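Local coordinates for PmbA-related protein (Thermotoga maritima, PDB 1VL4) that is of unconfirmed function but belongs to the PmbA/TldD (peptidase U62) family, may act as a metallopeptidase and has been proposed as a modulator of DNA gyrase, at residues A24-K27 / E32-I35; V63-L68 / E89-N94; F76-L81 / E85-E90. One frame throughout, in Å; residues are numbered along the deposited sequence. Where two conformers were deposited one is given.

Contact 1: A24-K27 / E32-I35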
ATOM      1  N   ALA A  24     -15.846  -1.301  33.696  1.00 14.15           N
ATOM      2  CA  ALA A  24     -15.645  -1.174  35.138  1.00 14.49           C
ATOM      3  C   ALA A  24     -14.354  -0.371  35.454  1.00 11.78           C
ATOM      4  O   ALA A  24     -14.345   0.553  36.284  1.00 11.52           O
ATOM      5  CB  ALA A  24     -15.578  -2.574  35.754  1.00 15.60           C
ATOM      6  N   LEU A  25     -13.270  -0.685  34.743  1.00 14.20           N
ATOM      7  CA  LEU A  25     -12.032   0.089  34.867  1.00 13.18           C
ATOM      8  C   LEU A  25     -12.230   1.550  34.559  1.00 12.96           C
ATOM      9  O   LEU A  25     -11.700   2.397  35.270  1.00 15.20           O
ATOM     10  CB  LEU A  25     -10.925  -0.468  33.975  1.00 17.89           C
ATOM     11  CG  LEU A  25     -10.197  -1.683  34.541  1.00 15.78           C
ATOM     12  CD1 LEU A  25      -9.591  -2.481  33.414  1.00 22.49           C
ATOM     13  CD2 LEU A  25      -9.145  -1.240  35.529  1.00 20.62           C
ATOM     14  N   ALA A  26     -12.995   1.851  33.522  1.00 13.62           N
ATOM     15  CA  ALA A  26     -13.255   3.241  33.128  1.00 13.87           C
ATOM     16  C   ALA A  26     -13.885   4.034  34.253  1.00 15.24           C
ATOM     17  O   ALA A  26     -13.400   5.125  34.663  1.00 12.49           O
ATOM     18  CB  ALA A  26     -14.156   3.291  31.878  1.00 13.40           C
ATOM     19  N   LYS A  27     -14.989   3.490  34.755  1.00 15.89           N
ATOM     20  CA  LYS A  27     -15.702   4.115  35.869  1.00 16.46           C
ATOM     21  C   LYS A  27     -14.781   4.329  37.056  1.00 16.04           C
ATOM     22  O   LYS A  27     -14.761   5.414  37.623  1.00 13.24           O
ATOM     23  CB  LYS A  27     -16.883   3.247  36.297  1.00 20.31           C
ATOM     24  CG  LYS A  27     -18.111   3.300  35.361  1.00 30.00           C
ATOM     25  CD  LYS A  27     -19.243   2.520  36.064  1.00 41.85           C
ATOM     26  CE  LYS A  27     -20.197   1.841  35.101  1.00 42.85           C
ATOM     27  NZ  LYS A  27     -20.788   0.623  35.749  1.00 41.57           N
ATOM     28  N   GLU A  32     -14.034   7.842  30.134  1.00  8.93           N
ATOM     29  CA  GLU A  32     -14.943   7.082  29.323  1.00  7.91           C
ATOM     30  C   GLU A  32     -14.073   6.098  28.536  1.00  9.34           C
ATOM     31  O   GLU A  32     -12.871   6.330  28.373  1.00  9.64           O
ATOM     32  CB  GLU A  32     -15.749   7.945  28.335  1.00 11.83           C
ATOM     33  CG  GLU A  32     -16.391   9.175  28.944  1.00 13.56           C
ATOM     34  CD  GLU A  32     -17.481   8.837  29.938  1.00 16.41           C
ATOM     35  OE1 GLU A  32     -17.924   7.669  29.984  1.00 12.04           O
ATOM     36  OE2 GLU A  32     -17.882   9.750  30.686  1.00 15.09           O
ATOM     37  N   VAL A  33     -14.664   4.987  28.117  1.00  8.12           N
ATOM     38  CA  VAL A  33     -13.998   4.058  27.200  1.00  8.50           C
ATOM     39  C   VAL A  33     -14.928   3.667  26.068  1.00  9.49           C
ATOM     40  O   VAL A  33     -16.176   3.599  26.220  1.00  8.88           O
ATOM     41  CB  VAL A  33     -13.393   2.811  27.936  1.00  8.02           C
ATOM     42  CG1 VAL A  33     -14.505   1.888  28.464  1.00 12.34           C
ATOM     43  CG2 VAL A  33     -12.451   2.068  27.058  1.00 16.41           C
ATOM     44  N   GLN A  34     -14.307   3.482  24.898  1.00  7.11           N
ATOM     45  CA  GLN A  34     -14.962   3.002  23.704  1.00  8.64           C
ATOM     46  C   GLN A  34     -14.173   1.848  23.112  1.00  9.82           C
ATOM     47  O   GLN A  34     -12.943   1.886  23.037  1.00 11.02           O
ATOM     48  CB  GLN A  34     -15.137   4.112  22.686  1.00 10.79           C
ATOM     49  CG  GLN A  34     -15.780   3.687  21.398  1.00 12.43           C
ATOM     50  CD  GLN A  34     -16.187   4.910  20.563  1.00 19.49           C
ATOM     51  OE1 GLN A  34     -17.231   5.523  20.781  1.00 10.29           O
ATOM     52  NE2 GLN A  34     -15.304   5.315  19.665  1.00 11.89           N
ATOM     53  N   ILE A  35     -14.903   0.807  22.737  1.00  9.25           N
ATOM     54  CA  ILE A  35     -14.339  -0.406  22.204  1.00 11.74           C
ATOM     55  C   ILE A  35     -14.942  -0.665  20.825  1.00 10.86           C
ATOM     56  O   ILE A  35     -16.167  -0.705  20.651  1.00 10.14           O
ATOM     57  CB  ILE A  35     -14.601  -1.622  23.107  1.00 12.21           C
ATOM     58  CG1 ILE A  35     -14.222  -1.324  24.540  1.00 20.50           C
ATOM     59  CG2 ILE A  35     -13.813  -2.832  22.555  1.00 15.08           C
ATOM     60  CD1 ILE A  35     -14.861  -2.291  25.515  1.00 24.47           C
TER
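A chi1 of 70° places the CG1 methyl of Val-33 between its own backbone N and carbonyl carbon, the crowded position for a beta-branched residue, and from there the methyl meets Ala-26 on the helix. The other methyl, CG2, sits anti to the backbone N and takes no part in the pairing with Ala-26. Ala-26 has no torsion to adjust: its CB leaves the helix toward the strand and comes within 3.7 Å of Val-33 CG1, methyl against methyl, with Val-33 CB a little farther from the same carbon at 4.0 Å. Glu-32 contributes its backbone rather than its side chain, its carbonyl carbon lying 4.4 Å from Ala-26 CB. Near this point the two backbones are closest, with Ala-26 CA and Glu-32 CA 5.7 Å apart, a separation that the short alanine side chain suits; 89 Å² is buried between the segments. The contact joins consecutive elements of the fold: helix 15-29 ends, a short connection follows, and strand 32-48 packs against the helix as part of a six-stranded antiparallel sheet. The first residues of the strand are held by apolar packing against Ala-26 and by polar bonds to Thr-168. Alternation along the strand gives its residues different tasks. Val-33 faces the helix layer, where Phe-23 also packs on it and Ile-65 and Val-67 of strand 51-69 lie beside it. Glu-32 points away from the helix, and its carboxylate is held through OE1 by the hydroxyl of Thr-168, which also takes a hydrogen bond from Val-33 N.

Contact 2: V63-L68 / E89-N94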
ATOM      1  N   VAL A  63      -9.306  -5.371  17.837  1.00 16.26           N
ATOM      2  CA  VAL A  63     -10.042  -4.620  18.858  1.00 16.87           C
ATOM      3  C   VAL A  63      -9.290  -3.310  19.155  1.00 13.63           C
ATOM      4  O   VAL A  63      -8.100  -3.350  19.397  1.00 15.19           O
ATOM      5  CB  VAL A  63     -10.198  -5.445  20.116  1.00 17.45           C
ATOM      6  CG1 VAL A  63     -10.941  -4.675  21.124  1.00 20.51           C
ATOM      7  CG2 VAL A  63     -10.960  -6.678  19.786  1.00 29.66           C
ATOM      8  N   GLU A  64      -9.960  -2.180  19.026  1.00 12.13           N
ATOM      9  CA  GLU A  64      -9.436  -0.890  19.411  1.00 14.15           C
ATOM     10  C   GLU A  64     -10.071  -0.475  20.725  1.00 11.30           C
ATOM     11  O   GLU A  64     -11.304  -0.439  20.840  1.00 13.68           O
ATOM     12  CB  GLU A  64      -9.798   0.178  18.378  1.00 16.62           C
ATOM     13  CG  GLU A  64      -9.162   1.553  18.710  1.00 21.81           C
ATOM     14  CD  GLU A  64      -9.684   2.699  17.832  1.00 25.69           C
ATOM     15  OE1 GLU A  64     -10.613   2.497  17.010  1.00 40.86           O
ATOM     16  OE2 GLU A  64      -9.158   3.816  17.977  1.00 43.82           O
ATOM     17  N   ILE A  65      -9.226  -0.103  21.675  1.00  9.51           N
ATOM     18  CA  ILE A  65      -9.645   0.381  22.985  1.00 10.69           C
ATOM     19  C   ILE A  65      -9.271   1.875  23.065  1.00 11.77           C
ATOM     20  O   ILE A  65      -8.075   2.226  22.990  1.00  8.83           O
ATOM     21  CB  ILE A  65      -8.964  -0.381  24.079  1.00  8.07           C
ATOM     22  CG1 ILE A  65      -9.346  -1.864  24.045  1.00 15.81           C
ATOM     23  CG2 ILE A  65      -9.321   0.209  25.484  1.00 14.04           C
ATOM     24  CD1 ILE A  65      -8.209  -2.796  24.021  1.00 19.73           C
ATOM     25  N   LYS A  66     -10.273   2.751  23.165  1.00  8.23           N
ATOM     26  CA  LYS A  66      -9.996   4.180  23.248  1.00 10.34           C
ATOM     27  C   LYS A  66     -10.575   4.771  24.545  1.00 10.11           C
ATOM     28  O   LYS A  66     -11.779   4.601  24.824  1.00  8.65           O
ATOM     29  CB  LYS A  66     -10.577   4.879  22.041  1.00 10.74           C
ATOM     30  CG  LYS A  66     -10.281   6.370  21.926  1.00  9.66           C
ATOM     31  CD  LYS A  66     -10.850   6.901  20.632  1.00 18.76           C
ATOM     32  CE  LYS A  66      -9.869   6.811  19.459  1.00 25.35           C
ATOM     33  NZ  LYS A  66     -10.411   7.468  18.221  1.00 32.29           N
ATOM     34  N   VAL A  67      -9.728   5.448  25.308  0.50  8.83           N
ATOM     35  CA  VAL A  67     -10.136   6.067  26.581  0.50  9.77           C
ATOM     36  C   VAL A  67     -10.148   7.594  26.424  0.50 10.99           C
ATOM     37  O   VAL A  67      -9.202   8.159  25.844  0.50  4.12           O
ATOM     38  CB  VAL A  67      -9.207   5.673  27.697  0.50 10.51           C
ATOM     39  CG1 VAL A  67      -9.512   6.453  28.955  0.50 12.37           C
ATOM     40  CG2 VAL A  67      -9.302   4.157  27.954  0.50 11.77           C
ATOM     41  N   LEU A  68     -11.203   8.233  26.961  1.00 11.81           N
ATOM     42  CA  LEU A  68     -11.480   9.680  26.786  1.00 10.26           C
ATOM     43  C   LEU A  68     -11.456  10.321  28.161  1.00 12.09           C
ATOM     44  O   LEU A  68     -12.145   9.880  29.054  1.00 11.69           O
ATOM     45  CB  LEU A  68     -12.797   9.877  26.106  1.00 11.47           C
ATOM     46  CG  LEU A  68     -13.330  11.297  25.914  1.00 10.54           C
ATOM     47  CD1 LEU A  68     -12.475  12.081  24.943  1.00 15.70           C
ATOM     48  CD2 LEU A  68     -14.763  11.189  25.395  1.00 16.28           C
ATOM     49  N   GLU A  89      -4.705   0.103  30.740  1.00 11.96           N
ATOM     50  CA  GLU A  89      -3.591   0.876  31.263  1.00 13.70           C
ATOM     51  C   GLU A  89      -2.701   1.422  30.128  1.00 13.45           C
ATOM     52  O   GLU A  89      -2.182   2.540  30.209  1.00 13.09           O
ATOM     53  CB  GLU A  89      -2.776   0.054  32.275  1.00 14.32           C
ATOM     54  CG  GLU A  89      -3.529  -0.325  33.591  1.00 23.97           C
ATOM     55  CD  GLU A  89      -4.029   0.866  34.448  1.00 43.02           C
ATOM     56  OE1 GLU A  89      -3.565   2.022  34.257  1.00 47.01           O
ATOM     57  OE2 GLU A  89      -4.890   0.629  35.339  1.00 49.36           O
ATOM     58  N   GLU A  90      -2.573   0.655  29.058  1.00 12.03           N
ATOM     59  CA  GLU A  90      -1.822   1.084  27.881  1.00 11.15           C
ATOM     60  C   GLU A  90      -2.508   2.268  27.211  1.00  7.79           C
ATOM     61  O   GLU A  90      -1.877   3.273  26.893  1.00  7.45           O
ATOM     62  CB  GLU A  90      -1.682  -0.094  26.921  1.00 13.34           C
ATOM     63  CG  GLU A  90      -0.753   0.136  25.757  1.00 16.70           C
ATOM     64  CD  GLU A  90       0.737   0.220  26.121  1.00 13.68           C
ATOM     65  OE1 GLU A  90       1.157   0.048  27.282  1.00 15.80           O
ATOM     66  OE2 GLU A  90       1.494   0.518  25.201  1.00 16.74           O
ATOM     67  N   ALA A  91      -3.822   2.187  27.037  1.00 10.05           N
ATOM     68  CA  ALA A  91      -4.594   3.284  26.389  1.00  7.18           C
ATOM     69  C   ALA A  91      -4.532   4.525  27.267  1.00  8.22           C
ATOM     70  O   ALA A  91      -4.386   5.642  26.768  1.00  7.43           O
ATOM     71  CB  ALA A  91      -6.030   2.887  26.175  1.00  7.52           C
ATOM     72  N   LEU A  92      -4.646   4.328  28.574  1.00  9.75           N
ATOM     73  CA  LEU A  92      -4.625   5.436  29.515  1.00 14.04           C
ATOM     74  C   LEU A  92      -3.266   6.151  29.415  1.00 12.91           C
ATOM     75  O   LEU A  92      -3.159   7.394  29.336  1.00 11.95           O
ATOM     76  CB  LEU A  92      -4.845   4.881  30.927  1.00 16.15           C
ATOM     77  CG  LEU A  92      -5.364   5.861  31.976  1.00 20.49           C
ATOM     78  CD1 LEU A  92      -6.786   6.253  31.675  1.00 23.28           C
ATOM     79  CD2 LEU A  92      -5.231   5.253  33.400  1.00 19.42           C
ATOM     80  N   SER A  93      -2.199   5.357  29.358  1.00  9.97           N
ATOM     81  CA  SER A  93      -0.899   5.948  29.288  1.00 12.02           C
ATOM     82  C   SER A  93      -0.719   6.791  28.013  1.00 10.47           C
ATOM     83  O   SER A  93      -0.025   7.788  28.035  1.00 15.60           O
ATOM     84  CB  SER A  93       0.213   4.895  29.489  1.00 13.62           C
ATOM     85  OG  SER A  93       1.429   5.401  29.000  1.00 26.61           O
ATOM     86  N   ASN A  94      -1.351   6.429  26.919  1.00  9.08           N
ATOM     87  CA  ASN A  94      -1.283   7.223  25.716  1.00  9.16           C
ATOM     88  C   ASN A  94      -2.073   8.536  25.721  1.00 14.00           C
ATOM     89  O   ASN A  94      -2.024   9.293  24.739  1.00 14.17           O
ATOM     90  CB  ASN A  94      -1.683   6.385  24.507  1.00 10.41           C
ATOM     91  CG  ASN A  94      -0.674   5.233  24.224  1.00  2.00           C
ATOM     92  OD1 ASN A  94       0.472   5.276  24.646  1.00  8.47           O
ATOM     93  ND2 ASN A  94      -1.132   4.228  23.500  1.00 12.93           N
TER
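Val-67 stands forked against helix 84-93, one methyl for each of two consecutive helix residues. Its CG1, anti to the backbone N at a chi1 of 172°, reaches Leu-92 CD1 at 3.9 Å, while CG2, anti to the carbonyl carbon, meets Ala-91 CB at the same distance of 3.9 Å. Val-67 was modelled in two conformers; the sharing of methyls described is that of one, and the other may differ. The valine and Leu-92 cross obliquely; the leucine leaves the helix beside the strand rather than straight at it, and it is the end of its chain that swings in. Ala-91 instead points its CB directly at the strand and settles between Val-67 and Ile-65, 3.8 Å from the carbonyl oxygen Ile-65 O and 4.3 Å from Ile-65 CG2. The methyl of Ala-91 lets the helix lie close, its axis approaching that of the strand to 7.7 Å at a crossing angle of -50°. Lys-66, between the two apolar residues, points away from the helix, and its NZ makes a long salt bridge with Glu-64 OE2. Strand 51-69 runs between strands 32-48 and 72-78 in the sheet, and the helix-facing layer continues around the contact, with Cys-87 packing on Ile-65, and Phe-88 and Val-31 on Val-67.

Contact 3: F76-L81 / E85-E90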
ATOM      1  N   PHE A  76      -5.227   1.982  22.254  1.00  9.89           N
ATOM      2  CA  PHE A  76      -4.388   0.750  22.112  1.00  8.02           C
ATOM      3  C   PHE A  76      -5.180  -0.238  21.220  1.00 10.35           C
ATOM      4  O   PHE A  76      -6.410  -0.341  21.345  1.00  8.81           O
ATOM      5  CB  PHE A  76      -4.040   0.125  23.447  1.00  5.14           C
ATOM      6  CG  PHE A  76      -3.232  -1.140  23.329  1.00 12.33           C
ATOM      7  CD1 PHE A  76      -2.020  -1.140  22.624  1.00 13.70           C
ATOM      8  CD2 PHE A  76      -3.709  -2.348  23.837  1.00 10.03           C
ATOM      9  CE1 PHE A  76      -1.223  -2.336  22.513  1.00 16.93           C
ATOM     10  CE2 PHE A  76      -2.947  -3.530  23.722  1.00 17.29           C
ATOM     11  CZ  PHE A  76      -1.685  -3.516  23.055  1.00 15.41           C
ATOM     12  N   ARG A  77      -4.500  -0.818  20.225  1.00 10.67           N
ATOM     13  CA  ARG A  77      -5.106  -1.798  19.317  1.00 14.38           C
ATOM     14  C   ARG A  77      -4.489  -3.154  19.605  1.00 13.93           C
ATOM     15  O   ARG A  77      -3.269  -3.291  19.831  1.00 13.83           O
ATOM     16  CB  ARG A  77      -4.940  -1.401  17.844  1.00 14.08           C
ATOM     17  CG  ARG A  77      -5.575  -0.022  17.519  1.00 26.32           C
ATOM     18  CD  ARG A  77      -5.882   0.171  16.030  1.00 28.21           C
ATOM     19  N   THR A  78      -5.343  -4.166  19.626  1.00 16.38           N
ATOM     20  CA  THR A  78      -4.926  -5.547  19.969  1.00 17.32           C
ATOM     21  C   THR A  78      -5.704  -6.489  19.026  1.00 20.69           C
ATOM     22  O   THR A  78      -6.775  -6.130  18.542  1.00 10.86           O
ATOM     23  CB  THR A  78      -5.124  -5.855  21.450  1.00 17.59           C
ATOM     24  OG1 THR A  78      -4.526  -7.119  21.752  1.00 21.21           O
ATOM     25  CG2 THR A  78      -6.598  -5.874  21.859  1.00 16.50           C
ATOM     26  N   GLN A  79      -5.064  -7.592  18.641  1.00 23.09           N
ATOM     27  CA  GLN A  79      -5.696  -8.664  17.883  1.00 24.82           C
ATOM     28  C   GLN A  79      -5.912  -9.852  18.852  1.00 26.18           C
ATOM     29  O   GLN A  79      -6.159 -10.933  18.404  1.00 30.04           O
ATOM     30  CB  GLN A  79      -4.846  -9.077  16.663  1.00 22.38           C
ATOM     31  CG  GLN A  79      -5.053  -8.172  15.499  1.00 19.93           C
ATOM     32  CD  GLN A  79      -4.110  -8.379  14.354  1.00 27.70           C
ATOM     33  OE1 GLN A  79      -3.280  -9.301  14.350  1.00 20.80           O
ATOM     34  NE2 GLN A  79      -4.216  -7.503  13.353  1.00 26.50           N
ATOM     35  N   VAL A  80      -5.831  -9.630  20.161  1.00 29.68           N
ATOM     36  CA  VAL A  80      -6.041 -10.682  21.165  1.00 31.07           C
ATOM     37  C   VAL A  80      -6.954 -10.191  22.287  1.00 34.55           C
ATOM     38  O   VAL A  80      -6.689  -9.158  22.909  1.00 36.44           O
ATOM     39  CB  VAL A  80      -4.705 -11.154  21.817  1.00 30.92           C
ATOM     40  CG1 VAL A  80      -4.966 -12.244  22.844  1.00 29.62           C
ATOM     41  CG2 VAL A  80      -3.690 -11.658  20.770  1.00 34.82           C
ATOM     42  N   LEU A  81      -8.012 -10.948  22.587  1.00 36.24           N
ATOM     43  CA  LEU A  81      -8.950 -10.561  23.638  1.00 34.54           C
ATOM     44  C   LEU A  81      -8.439 -11.009  24.943  1.00 33.39           C
ATOM     45  O   LEU A  81      -9.053 -11.858  25.588  1.00 38.01           O
ATOM     46  CB  LEU A  81     -10.355 -11.180  23.439  1.00 35.62           C
ATOM     47  CG  LEU A  81     -11.417 -10.468  22.619  1.00 32.29           C
ATOM     48  CD1 LEU A  81     -12.813 -10.909  23.035  1.00 34.75           C
ATOM     49  CD2 LEU A  81     -11.301  -8.962  22.763  1.00 32.42           C
ATOM     50  N   GLU A  85      -7.048  -5.244  31.689  1.00 21.07           N
ATOM     51  CA  GLU A  85      -6.491  -4.199  32.520  1.00 22.43           C
ATOM     52  C   GLU A  85      -5.173  -3.674  31.942  1.00 19.83           C
ATOM     53  O   GLU A  85      -4.935  -2.473  31.972  1.00 18.04           O
ATOM     54  CB  GLU A  85      -6.328  -4.601  33.969  1.00 24.02           C
ATOM     55  CG  GLU A  85      -5.651  -3.478  34.759  1.00 33.53           C
ATOM     56  CD  GLU A  85      -5.710  -3.664  36.256  1.00 46.00           C
ATOM     57  OE1 GLU A  85      -4.971  -4.533  36.789  1.00 44.63           O
ATOM     58  OE2 GLU A  85      -6.476  -2.910  36.897  1.00 53.03           O
ATOM     59  N   LYS A  86      -4.338  -4.558  31.397  1.00 18.83           N
ATOM     60  CA  LYS A  86      -3.131  -4.131  30.676  1.00 19.44           C
ATOM     61  C   LYS A  86      -3.471  -3.294  29.461  1.00 14.65           C
ATOM     62  O   LYS A  86      -2.870  -2.247  29.248  1.00 14.47           O
ATOM     63  CB  LYS A  86      -2.244  -5.338  30.290  1.00 17.16           C
ATOM     64  CG  LYS A  86      -1.697  -5.992  31.528  1.00 26.41           C
ATOM     65  CD  LYS A  86      -0.840  -7.248  31.305  1.00 29.87           C
ATOM     66  CE  LYS A  86      -0.426  -7.822  32.675  1.00 35.35           C
ATOM     67  NZ  LYS A  86       0.975  -8.305  32.701  1.00 39.53           N
ATOM     68  N   CYS A  87      -4.434  -3.745  28.666  1.00 15.88           N
ATOM     69  CA  CYS A  87      -4.940  -2.962  27.538  1.00 15.02           C
ATOM     70  C   CYS A  87      -5.437  -1.555  27.928  1.00 16.49           C
ATOM     71  O   CYS A  87      -5.110  -0.565  27.268  1.00 13.85           O
ATOM     72  CB  CYS A  87      -6.090  -3.684  26.902  1.00 16.70           C
ATOM     73  SG  CYS A  87      -5.574  -5.140  25.982  1.00 22.05           S
ATOM     74  N   PHE A  88      -6.238  -1.492  28.992  1.00 13.84           N
ATOM     75  CA  PHE A  88      -6.751  -0.249  29.486  1.00 12.30           C
ATOM     76  C   PHE A  88      -5.615   0.651  29.952  1.00 12.06           C
ATOM     77  O   PHE A  88      -5.555   1.829  29.589  1.00 12.24           O
ATOM     78  CB  PHE A  88      -7.784  -0.517  30.600  1.00 14.36           C
ATOM     79  CG  PHE A  88      -8.257   0.718  31.300  1.00 11.20           C
ATOM     80  CD1 PHE A  88      -7.565   1.197  32.399  1.00 12.68           C
ATOM     81  CD2 PHE A  88      -9.394   1.409  30.850  1.00 10.78           C
ATOM     82  CE1 PHE A  88      -7.979   2.338  33.086  1.00 16.26           C
ATOM     83  CE2 PHE A  88      -9.813   2.555  31.523  1.00 14.53           C
ATOM     84  CZ  PHE A  88      -9.097   3.017  32.647  1.00  9.50           C
ATOM     85  N   GLU A  89      -4.705   0.103  30.740  1.00 11.96           N
ATOM     86  CA  GLU A  89      -3.591   0.876  31.263  1.00 13.70           C
ATOM     87  C   GLU A  89      -2.701   1.422  30.128  1.00 13.45           C
ATOM     88  O   GLU A  89      -2.182   2.540  30.209  1.00 13.09           O
ATOM     89  CB  GLU A  89      -2.776   0.054  32.275  1.00 14.32           C
ATOM     90  CG  GLU A  89      -3.529  -0.325  33.591  1.00 23.97           C
ATOM     91  CD  GLU A  89      -4.029   0.866  34.448  1.00 43.02           C
ATOM     92  OE1 GLU A  89      -3.565   2.022  34.257  1.00 47.01           O
ATOM     93  OE2 GLU A  89      -4.890   0.629  35.339  1.00 49.36           O
ATOM     94  N   GLU A  90      -2.573   0.655  29.058  1.00 12.03           N
ATOM     95  CA  GLU A  90      -1.822   1.084  27.881  1.00 11.15           C
ATOM     96  C   GLU A  90      -2.508   2.268  27.211  1.00  7.79           C
ATOM     97  O   GLU A  90      -1.877   3.273  26.893  1.00  7.45           O
ATOM     98  CB  GLU A  90      -1.682  -0.094  26.921  1.00 13.34           C
ATOM     99  CG  GLU A  90      -0.753   0.136  25.757  1.00 16.70           C
ATOM    100  CD  GLU A  90       0.737   0.220  26.121  1.00 13.68           C
ATOM    101  OE1 GLU A  90       1.157   0.048  27.282  1.00 15.80           O
ATOM    102  OE2 GLU A  90       1.494   0.518  25.201  1.00 16.74           O
TER
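The ring of Phe-76 is held from two directions by one helix. Over one face comes Glu-90 CG, 4.0 Å from the ring centroid and 27° off the ring normal, a CH-pi contact displaced toward the rim beside CD1. At the ring edge and in its plane lies the sulfur of Cys-87, with SG 3.8 Å from Phe-76 CE2. Glu-90 thus offers its aliphatic part to the ring: the chain bends at chi2, and the carboxylate plane stands 71° from that of the ring. At its end, Glu-90 OE2 lies in a long, weak ion pair with Arg-41 NH2 of the second subunit, with Asp-57 OD2 of that subunit, of like charge, nearby. With an alanine in place of Phe-76, the Cys-87 sulfur is likely to be left beside a gap and the Glu-90 methylene without the ring it rests on. Toward Thr-78 the contact slackens, its CG2 standing 4.3 Å from Cys-87 SG. Beyond it the chain turns away through exposed Val-80, whose carbonyl oxygen accepts a hydrogen bond from Thr-78 OG1 at 3.2 Å, and Lys-86 leads its amine outward. Strand 72-78 is the last of its sheet within the chain, and helix 84-93 packs back on the sheet face, roughly antiparallel to the strand at 147°, in the alpha/beta packing of the N-terminal part of the PmbA/TldD fold, next to the dimer interface.

Overall arrangement
From the N terminus, helix 15-29 leads through a short connection into strand 32-48, and contact 1 closes that first loop. The chain returns in strand 51-69, paired with 32-48, and turns again into strand 72-78, paired with 51-69. Contact 3 closes the short link from this edge strand to helix 84-93; contact 2, spanning a longer stretch, encloses contact 3 and shares Glu-89 and Glu-90 with it. Contact 1 stands before both in series. Together they lay two helices on one face of three adjacent strands, and Phe-88 with Leu-25 joins the helices to each other. Contacts 2 and 3 also border the second subunit, whereas contact 1 does not.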